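Local coordinates for protein alginate lyase (Bacteroides ovatus, PDB 3NNB) that probably depolymerises alginate by beta-elimination at its glycosidic bonds, at residues Glu214-Lys219 with Pro251-Phe256; Ala257-Glu260 with Lys264-Leu267; Thr273-Thr278 with Lys315-Tyr320. All coordinates share one frame; numbering follows the deposited sequence. Where two conformers were deposited one is given.

Interaction 1 of 3, residues Glu214-Lys219 with Pro251-Phe256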
loop_
_atom_site.group_PDB
_atom_site.type_symbol
_atom_site.label_atom_id
_atom_site.label_comp_id
_atom_site.label_asym_id
_atom_site.label_seq_id
_atom_site.Cartn_x
_atom_site.Cartn_y
_atom_site.Cartn_z
ATOM N N GLU A 214 -3.114 -6.054 17.756
ATOM C CA GLU A 214 -3.817 -4.773 17.883
ATOM C C GLU A 214 -4.318 -4.318 16.501
ATOM O O GLU A 214 -5.451 -3.823 16.358
ATOM C CB GLU A 214 -2.928 -3.663 18.519
ATOM C CG GLU A 214 -2.194 -4.005 19.853
ATOM C CD GLU A 214 -1.185 -2.919 20.285
ATOM O OE1 GLU A 214 -1.309 -1.812 19.728
ATOM O OE2 GLU A 214 -0.275 -3.159 21.151
ATOM N N GLU A 215 -3.478 -4.464 15.478
ATOM C CA GLU A 215 -3.871 -4.081 14.114
ATOM C C GLU A 215 -4.946 -5.006 13.562
ATOM O O GLU A 215 -5.893 -4.586 12.897
ATOM C CB GLU A 215 -2.654 -4.084 13.178
ATOM C CG GLU A 215 -2.945 -3.415 11.815
ATOM C CD GLU A 215 -2.914 -1.882 11.839
ATOM O OE1 GLU A 215 -3.311 -1.286 12.878
ATOM O OE2 GLU A 215 -2.540 -1.296 10.779
ATOM N N GLN A 216 -4.785 -6.302 13.827
ATOM C CA GLN A 216 -5.738 -7.291 13.344
ATOM C C GLN A 216 -7.149 -6.978 13.864
ATOM O O GLN A 216 -8.115 -7.152 13.140
ATOM C CB GLN A 216 -5.314 -8.709 13.734
ATOM C CG GLN A 216 -6.151 -9.818 13.069
ATOM C CD GLN A 216 -7.481 -10.121 13.770
ATOM O OE1 GLN A 216 -7.617 -9.956 14.988
ATOM N NE2 GLN A 216 -8.496 -10.540 12.972
ATOM N N ARG A 217 -7.248 -6.512 15.117
ATOM C CA ARG A 217 -8.515 -6.215 15.793
ATOM C C ARG A 217 -9.101 -4.879 15.429
ATOM O O ARG A 217 -10.213 -4.559 15.863
ATOM C CB ARG A 217 -8.317 -6.167 17.321
ATOM C CG ARG A 217 -7.924 -7.467 17.987
ATOM C CD ARG A 217 -8.075 -7.321 19.521
ATOM N NE ARG A 217 -7.190 -6.310 20.128
ATOM C CZ ARG A 217 -5.957 -6.564 20.593
ATOM N NH1 ARG A 217 -5.450 -7.790 20.504
ATOM N NH2 ARG A 217 -5.223 -5.592 21.139
ATOM N N ALA A 218 -8.320 -4.044 14.725
ATOM C CA ALA A 218 -8.762 -2.697 14.394
ATOM C C ALA A 218 -10.049 -2.712 13.572
ATOM O O ALA A 218 -10.249 -3.553 12.712
ATOM C CB ALA A 218 -7.637 -1.893 13.666
ATOM N N LYS A 219 -10.951 -1.781 13.883
ATOM C CA LYS A 219 -12.267 -1.733 13.298
ATOM C C LYS A 219 -12.378 -0.917 12.014
ATOM O O LYS A 219 -13.420 -0.935 11.351
ATOM C CB LYS A 219 -13.237 -1.155 14.324
ATOM C CG LYS A 219 -13.340 -2.017 15.578
ATOM C CD LYS A 219 -14.487 -1.570 16.470
ATOM C CE LYS A 219 -14.514 -2.395 17.759
ATOM N NZ LYS A 219 -14.572 -3.860 17.460
ATOM N N PRO A 251 -15.124 -10.822 3.811
ATOM C CA PRO A 251 -16.401 -10.068 3.696
ATOM C C PRO A 251 -17.073 -9.830 5.030
ATOM O O PRO A 251 -17.421 -8.681 5.348
ATOM C CB PRO A 251 -17.239 -10.964 2.764
ATOM C CG PRO A 251 -16.155 -11.611 1.875
ATOM C CD PRO A 251 -15.093 -11.963 2.860
ATOM N N GLU A 252 -17.236 -10.867 5.849
ATOM C CA GLU A 252 -17.903 -10.704 7.134
ATOM C C GLU A 252 -17.061 -9.915 8.127
ATOM O O GLU A 252 -17.580 -9.075 8.834
ATOM C CB GLU A 252 -18.292 -12.067 7.734
ATOM C CG GLU A 252 -19.405 -12.759 6.970
ATOM C CD GLU A 252 -19.791 -14.104 7.567
ATOM O OE1 GLU A 252 -19.928 -14.208 8.805
ATOM O OE2 GLU A 252 -19.969 -15.052 6.783
ATOM N N LYS A 253 -15.744 -10.149 8.154
ATOM C CA LYS A 253 -14.882 -9.514 9.140
ATOM C C LYS A 253 -14.628 -8.038 8.857
ATOM O O LYS A 253 -14.555 -7.221 9.803
ATOM C CB LYS A 253 -13.546 -10.243 9.216
ATOM C CG LYS A 253 -12.677 -9.844 10.397
ATOM C CD LYS A 253 -11.349 -10.653 10.425
ATOM C CE LYS A 253 -11.549 -12.135 10.614
ATOM N NZ LYS A 253 -12.305 -12.424 11.881
ATOM N N ARG A 254 -14.545 -7.702 7.569
ATOM C CA ARG A 254 -14.102 -6.360 7.148
ATOM C C ARG A 254 -15.181 -5.605 6.356
ATOM O O ARG A 254 -15.619 -4.540 6.760
ATOM C CB ARG A 254 -12.804 -6.416 6.333
ATOM C CG ARG A 254 -11.682 -7.178 7.005
ATOM C CD ARG A 254 -11.292 -6.621 8.380
ATOM N NE ARG A 254 -10.241 -7.454 8.960
ATOM C CZ ARG A 254 -9.697 -7.263 10.156
ATOM N NH1 ARG A 254 -10.142 -6.324 10.961
ATOM N NH2 ARG A 254 -8.706 -8.037 10.540
ATOM N N LEU A 255 -15.644 -6.163 5.240
ATOM C CA LEU A 255 -16.563 -5.410 4.397
ATOM C C LEU A 255 -17.883 -5.121 5.094
ATOM O O LEU A 255 -18.388 -4.014 5.049
ATOM C CB LEU A 255 -16.868 -6.143 3.069
ATOM C CG LEU A 255 -15.647 -6.373 2.173
ATOM C CD1 LEU A 255 -16.052 -7.148 0.935
ATOM C CD2 LEU A 255 -14.879 -5.060 1.805
ATOM N N PHE A 256 -18.481 -6.142 5.705
ATOM C CA PHE A 256 -19.836 -5.957 6.238
ATOM C C PHE A 256 -19.787 -5.227 7.589
ATOM O O PHE A 256 -20.815 -4.713 8.064
ATOM C CB PHE A 256 -20.594 -7.289 6.360
ATOM C CG PHE A 256 -20.668 -8.104 5.073
ATOM C CD1 PHE A 256 -20.531 -7.526 3.813
ATOM C CD2 PHE A 256 -20.882 -9.483 5.139
ATOM C CE1 PHE A 256 -20.583 -8.297 2.642
ATOM C CE2 PHE A 256 -20.946 -10.245 3.958
ATOM C CZ PHE A 256 -20.802 -9.657 2.743
HETATM O O HOH W 1 -12.346 -4.506 10.886
#
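Arg254 of helix 240-258 bridges to the backbone carbonyl of Gln216 on helix 210-216, in a mainly helical domain consistent with the alpha/alpha toroid of this family. Its guanidinium meets the Gln216 carbonyl end-on, with two nitrogens converging on one oxygen. Arg254 NH2 gives the shorter bond, 2.8 Å to Gln216 O, at an N-H...O angle of 155°; it lies in the carbonyl plane and uses a lone pair. Arg254 NH1 completes the grip at 3.1 Å from Gln216 O, tilted from that plane and more bent. The oxygen lies almost exactly in the guanidinium plane, within reach of both N-H groups. The side chain gets there by a single bend at chi2 (-58°), after which it runs straight out to its end.

The Gln216 side chain crosses Arg254 at about a right angle, its amide plane turned 61° from the guanidinium. Gln216 NE2 packs 3.8 Å from Lys253 CD; it also lies 3.5 Å from Arg254 NH2, but these are two donors and form no hydrogen bond. Lys253 CD in turn sits 3.4 Å above one face of the Arg254 guanidinium, toward the rim.

Water 1 extends the link: it accepts from Arg254 NH1 at 2.9 Å and donates to Ala218 O at 2.9 Å, tying the guanidinium to the chain just beyond Gln216. Arg254 NE is salt-bridged to Asp227 of helix 221-236, which fixes the rotation of the guanidinium and probably balances its charge in this buried setting. Phe256 N reaches Pro251 O at 2.8 Å, closing a pi-type turn that contains Arg254. One arginine thus joins the backbone of one helix to an acidic residue of the next, a polar tie between neighbouring helices of a mainly helical alpha/alpha fold.

Interaction 2 of 3, residues Ala257-Glu260 with Lys264-Leu267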
loop_
_atom_site.group_PDB
_atom_site.type_symbol
_atom_site.label_atom_id
_atom_site.label_comp_id
_atom_site.label_asym_id
_atom_site.label_seq_id
_atom_site.Cartn_x
_atom_site.Cartn_y
_atom_site.Cartn_z
ATOM N N ALA A 257 -18.619 -5.216 8.211
ATOM C CA ALA A 257 -18.419 -4.508 9.456
ATOM C C ALA A 257 -18.265 -2.994 9.187
ATOM O O ALA A 257 -18.785 -2.182 9.945
ATOM C CB ALA A 257 -17.192 -5.044 10.176
ATOM N N GLN A 258 -17.512 -2.655 8.156
ATOM C CA GLN A 258 -17.033 -1.277 7.879
ATOM C C GLN A 258 -17.858 -0.469 6.870
ATOM O O GLN A 258 -17.711 0.758 6.820
ATOM C CB GLN A 258 -15.567 -1.294 7.426
ATOM C CG GLN A 258 -14.636 -1.918 8.448
ATOM C CD GLN A 258 -13.176 -1.710 8.176
ATOM O OE1 GLN A 258 -12.755 -0.754 7.476
ATOM N NE2 GLN A 258 -12.358 -2.612 8.755
ATOM N N ILE A 259 -18.722 -1.145 6.108
ATOM C CA ILE A 259 -19.599 -0.517 5.145
ATOM C C ILE A 259 -21.051 -0.607 5.627
ATOM O O ILE A 259 -21.542 -1.667 5.958
ATOM C CB ILE A 259 -19.462 -1.152 3.743
ATOM C CG1 ILE A 259 -17.986 -1.165 3.292
ATOM C CG2 ILE A 259 -20.359 -0.469 2.710
ATOM C CD1 ILE A 259 -17.781 -2.078 2.070
ATOM N N GLU A 260 -21.717 0.543 5.714
ATOM C CA GLU A 260 -23.126 0.558 6.079
ATOM C C GLU A 260 -23.998 0.255 4.859
ATOM O O GLU A 260 -23.531 0.239 3.718
ATOM C CB GLU A 260 -23.483 1.909 6.679
ATOM C CG GLU A 260 -22.840 2.183 7.978
ATOM C CD GLU A 260 -23.369 1.330 9.100
ATOM O OE1 GLU A 260 -24.613 1.339 9.354
ATOM O OE2 GLU A 260 -22.547 0.629 9.726
ATOM N N LYS A 264 -21.865 4.120 3.202
ATOM C CA LYS A 264 -21.022 4.935 4.054
ATOM C C LYS A 264 -20.031 4.085 4.838
ATOM O O LYS A 264 -20.372 2.988 5.290
ATOM C CB LYS A 264 -21.866 5.768 5.025
ATOM C CG LYS A 264 -22.673 6.926 4.401
ATOM C CD LYS A 264 -23.330 7.818 5.433
ATOM C CE LYS A 264 -24.202 8.879 4.775
ATOM N NZ LYS A 264 -25.447 8.311 4.237
ATOM N N GLN A 265 -18.829 4.612 5.045
ATOM C CA GLN A 265 -17.865 3.976 5.912
ATOM C C GLN A 265 -17.658 4.911 7.100
ATOM O O GLN A 265 -16.797 5.812 7.069
ATOM C CB GLN A 265 -16.528 3.722 5.205
ATOM C CG GLN A 265 -16.630 2.929 3.900
ATOM C CD GLN A 265 -15.319 2.959 3.131
ATOM O OE1 GLN A 265 -14.273 2.631 3.691
ATOM N NE2 GLN A 265 -15.351 3.466 1.914
ATOM N N PRO A 266 -18.492 4.756 8.120
ATOM C CA PRO A 266 -18.552 5.804 9.147
ATOM C C PRO A 266 -17.242 6.097 9.855
ATOM O O PRO A 266 -17.039 7.249 10.261
ATOM C CB PRO A 266 -19.599 5.275 10.150
ATOM C CG PRO A 266 -19.920 3.911 9.755
ATOM C CD PRO A 266 -19.487 3.710 8.338
ATOM N N LEU A 267 -16.392 5.092 10.057
ATOM C CA LEU A 267 -15.140 5.339 10.775
ATOM C C LEU A 267 -14.140 6.140 9.941
ATOM O O LEU A 267 -13.257 6.797 10.508
ATOM C CB LEU A 267 -14.501 4.047 11.263
ATOM C CG LEU A 267 -15.350 3.227 12.238
ATOM C CD1 LEU A 267 -14.718 1.835 12.550
ATOM C CD2 LEU A 267 -15.635 4.046 13.538
HETATM O O HOH W 2 -16.377 2.339 8.786
#
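The flat side-chain amides of Gln258 and Gln265 share one partner outside the contact: the OE1 atoms of both accept from Asn281 ND2. Between the two residues themselves, CB of Gln265 packs against the backbone oxygen of Gln258. Beyond them, the puckered ring of Pro266 presents its CD and CG corner to Glu260, with Pro266 CD 3.7 Å from Glu260 CG and the two side chains crossing at about a right angle.

The backbones are joined by one direct hydrogen bond: Glu260 N donates to Lys264 O at 2.8 Å, practically straight at 177°. Two CA-H...O contacts accompany it, one from Ile259 CA to the same Lys264 O at 3.6 Å, the other from Gln265 CA to Gln258 O at 3.3 Å. Gln258 O also accepts from water 2 (2.9 Å), which in turn accepts from Leu267 N (3.0 Å), so the solvent molecule spans from the last turn of one helix to the first turn of the next.

The chain here turns tightly from helix 240-258 into helix 266-269, with Gln265 at the N-cap position. Ile259 and Gln265 press on Met285 of helix 274-293, and Ile259 also reaches Ala313 of helix 310-317.

Interaction 3 of 3, residues Thr273-Thr278 with Lys315-Tyr320; sequences TALGYT and KFLIPY
Leu275 and Leu317 meet methyl to methyl between two helices of the helical fold, helix 274-293 and helix 310-317, with their side chains crossing at about a right angle. The touching atoms are the same branch on each: Leu275 CD1 lies 3.5 Å from Leu317 CD1, a close apolar approach. The two leucines share one conformation. CG stands opposite the backbone nitrogen in both, and chi2 near +60° folds CD1 back beside CA while CD2 carries on outward. It is therefore the folded-back methyls that touch.

The two differ in how they leave the main chain. Leu317 sends its CB toward the other helix, whereas Leu275 departs along the flank and comes nearer with its end. Thr278, nearly one turn after Leu275, also directs its CB across, bringing Thr278 CG2 to 4.4 Å from Leu317 CD1. The backbones remain well apart here, with Thr278 CA 8.1 Å from Leu317 CA, and other side chains fill in around the leucine pair. Leu269 of helix 266-269 touches both Thr278 and Phe316, while Trp328 and Trp336 pack on Leu275.

No hydrogen bond crosses this buried contact; the Thr278 hydroxyl bonds within its own helix. With chi1 at -71°, the hydroxyl is placed anti to its carbonyl carbon and turned back along the helix, leaving the methyl to face Leu317. Ala274 O receives both donors of this residue, Thr278 N at 3.1 Å and Thr278 OG1 at 2.9 Å, from opposite faces of its carbonyl plane.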
loop_
_atom_site.group_PDB
_atom_site.type_symbol
_atom_site.label_atom_id
_atom_site.label_comp_id
_atom_site.label_asym_id
_atom_site.label_seq_id
_atom_site.Cartn_x
_atom_site.Cartn_y
_atom_site.Cartn_z
ATOM N N THR A 273 -9.633 13.975 7.140
ATOM C CA THR A 273 -9.540 13.701 5.709
ATOM C C THR A 273 -10.505 12.580 5.303
ATOM O O THR A 273 -10.095 11.513 4.844
ATOM C CB THR A 273 -8.077 13.417 5.272
ATOM O OG1 THR A 273 -7.512 12.331 6.039
ATOM C CG2 THR A 273 -7.179 14.652 5.442
ATOM N N ALA A 274 -11.803 12.825 5.493
ATOM C CA ALA A 274 -12.792 11.818 5.240
ATOM C C ALA A 274 -12.861 11.345 3.786
ATOM O O ALA A 274 -13.114 10.179 3.532
ATOM C CB ALA A 274 -14.153 12.333 5.718
ATOM N N LEU A 275 -12.634 12.240 2.809
ATOM C CA LEU A 275 -12.630 11.783 1.424
ATOM C C LEU A 275 -11.378 10.912 1.205
ATOM O O LEU A 275 -11.441 9.843 0.583
ATOM C CB LEU A 275 -12.646 12.948 0.470
ATOM C CG LEU A 275 -12.645 12.614 -1.012
ATOM C CD1 LEU A 275 -13.880 11.809 -1.384
ATOM C CD2 LEU A 275 -12.540 13.913 -1.920
ATOM N N GLY A 276 -10.251 11.364 1.722
ATOM C CA GLY A 276 -9.012 10.599 1.608
ATOM C C GLY A 276 -9.073 9.200 2.198
ATOM O O GLY A 276 -8.660 8.249 1.553
ATOM N N TYR A 277 -9.619 9.068 3.392
ATOM C CA TYR A 277 -9.717 7.764 4.023
ATOM C C TYR A 277 -10.788 6.859 3.365
ATOM O O TYR A 277 -10.625 5.630 3.339
ATOM C CB TYR A 277 -9.935 7.901 5.538
ATOM C CG TYR A 277 -8.628 8.083 6.268
ATOM C CD1 TYR A 277 -7.715 7.059 6.324
ATOM C CD2 TYR A 277 -8.230 9.333 6.781
ATOM C CE1 TYR A 277 -6.479 7.215 6.961
ATOM C CE2 TYR A 277 -6.977 9.488 7.417
ATOM C CZ TYR A 277 -6.130 8.424 7.518
ATOM O OH TYR A 277 -4.882 8.583 8.099
ATOM N N THR A 278 -11.889 7.452 2.904
ATOM C CA THR A 278 -12.897 6.685 2.152
ATOM C C THR A 278 -12.194 6.041 0.939
ATOM O O THR A 278 -12.374 4.853 0.640
ATOM C CB THR A 278 -14.025 7.591 1.675
ATOM O OG1 THR A 278 -14.836 7.994 2.798
ATOM C CG2 THR A 278 -14.923 6.890 0.625
ATOM N N LYS A 315 -20.924 3.526 -4.766
ATOM C CA LYS A 315 -22.085 4.338 -5.084
ATOM C C LYS A 315 -22.254 5.533 -4.125
ATOM O O LYS A 315 -22.772 6.577 -4.528
ATOM C CB LYS A 315 -23.357 3.472 -5.104
ATOM C CG LYS A 315 -23.567 2.587 -6.330
ATOM C CD LYS A 315 -24.859 1.801 -6.156
ATOM C CE LYS A 315 -25.127 0.779 -7.252
ATOM N NZ LYS A 315 -26.186 -0.212 -6.817
ATOM N N PHE A 316 -21.812 5.400 -2.870
ATOM C CA PHE A 316 -21.782 6.554 -1.933
ATOM C C PHE A 316 -20.812 7.616 -2.489
ATOM O O PHE A 316 -21.065 8.828 -2.425
ATOM C CB PHE A 316 -21.345 6.112 -0.516
ATOM C CG PHE A 316 -20.884 7.267 0.331
ATOM C CD1 PHE A 316 -21.798 8.095 0.940
ATOM C CD2 PHE A 316 -19.516 7.559 0.421
ATOM C CE1 PHE A 316 -21.375 9.149 1.689
ATOM C CE2 PHE A 316 -19.077 8.640 1.170
ATOM C CZ PHE A 316 -20.005 9.457 1.781
ATOM N N LEU A 317 -19.655 7.161 -2.975
ATOM C CA LEU A 317 -18.602 8.086 -3.387
ATOM C C LEU A 317 -18.879 8.828 -4.677
ATOM O O LEU A 317 -18.551 10.006 -4.814
ATOM C CB LEU A 317 -17.273 7.338 -3.525
ATOM C CG LEU A 317 -16.064 8.130 -4.055
ATOM C CD1 LEU A 317 -15.661 9.263 -3.061
ATOM C CD2 LEU A 317 -14.893 7.167 -4.291
ATOM N N ILE A 318 -19.432 8.116 -5.654
ATOM C CA ILE A 318 -19.519 8.615 -7.031
ATOM C C ILE A 318 -20.133 10.018 -7.173
ATOM O O ILE A 318 -19.586 10.840 -7.891
ATOM C CB ILE A 318 -20.233 7.580 -7.950
ATOM C CG1 ILE A 318 -19.245 6.465 -8.258
ATOM C CG2 ILE A 318 -20.774 8.262 -9.263
ATOM C CD1 ILE A 318 -19.836 5.156 -8.771
ATOM N N PRO A 319 -21.256 10.309 -6.493
ATOM C CA PRO A 319 -21.864 11.640 -6.721
ATOM C C PRO A 319 -20.986 12.819 -6.382
ATOM O O PRO A 319 -21.220 13.942 -6.863
ATOM C CB PRO A 319 -23.113 11.610 -5.844
ATOM C CG PRO A 319 -23.436 10.134 -5.717
ATOM C CD PRO A 319 -22.113 9.445 -5.666
ATOM N N TYR A 320 -19.977 12.585 -5.538
ATOM C CA TYR A 320 -19.099 13.646 -5.143
ATOM C C TYR A 320 -17.956 13.871 -6.100
ATOM O O TYR A 320 -17.267 14.872 -6.003
ATOM C CB TYR A 320 -18.560 13.384 -3.732
ATOM C CG TYR A 320 -19.647 13.368 -2.684
ATOM C CD1 TYR A 320 -20.270 14.549 -2.271
ATOM C CD2 TYR A 320 -20.048 12.168 -2.087
ATOM C CE1 TYR A 320 -21.267 14.532 -1.307
ATOM C CE2 TYR A 320 -21.020 12.135 -1.131
ATOM C CZ TYR A 320 -21.633 13.323 -0.740
ATOM O OH TYR A 320 -22.574 13.241 0.227
#

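How the interactions relate
The three contacts follow one another along the chain. Interactions 1 and 2 share helix 240-258, with centres 11 Å apart, and touch where Lys219 O lies 3.3 Å from Leu267 CD1. Interactions 2 and 3, with centres 12 Å apart, meet through Lys264 CG and Phe316 CE1 at 3.7 Å; helix 266-269 leads on to helix 274-293. Interaction 2 is thus the middle link, since interactions 1 and 3 come no nearer than about 10 Å between closest atoms. Hydrogen bonds cross the first two contacts, none the third. None of the six segments supplies the sodium site of Glu182, Ser184 and Phe187.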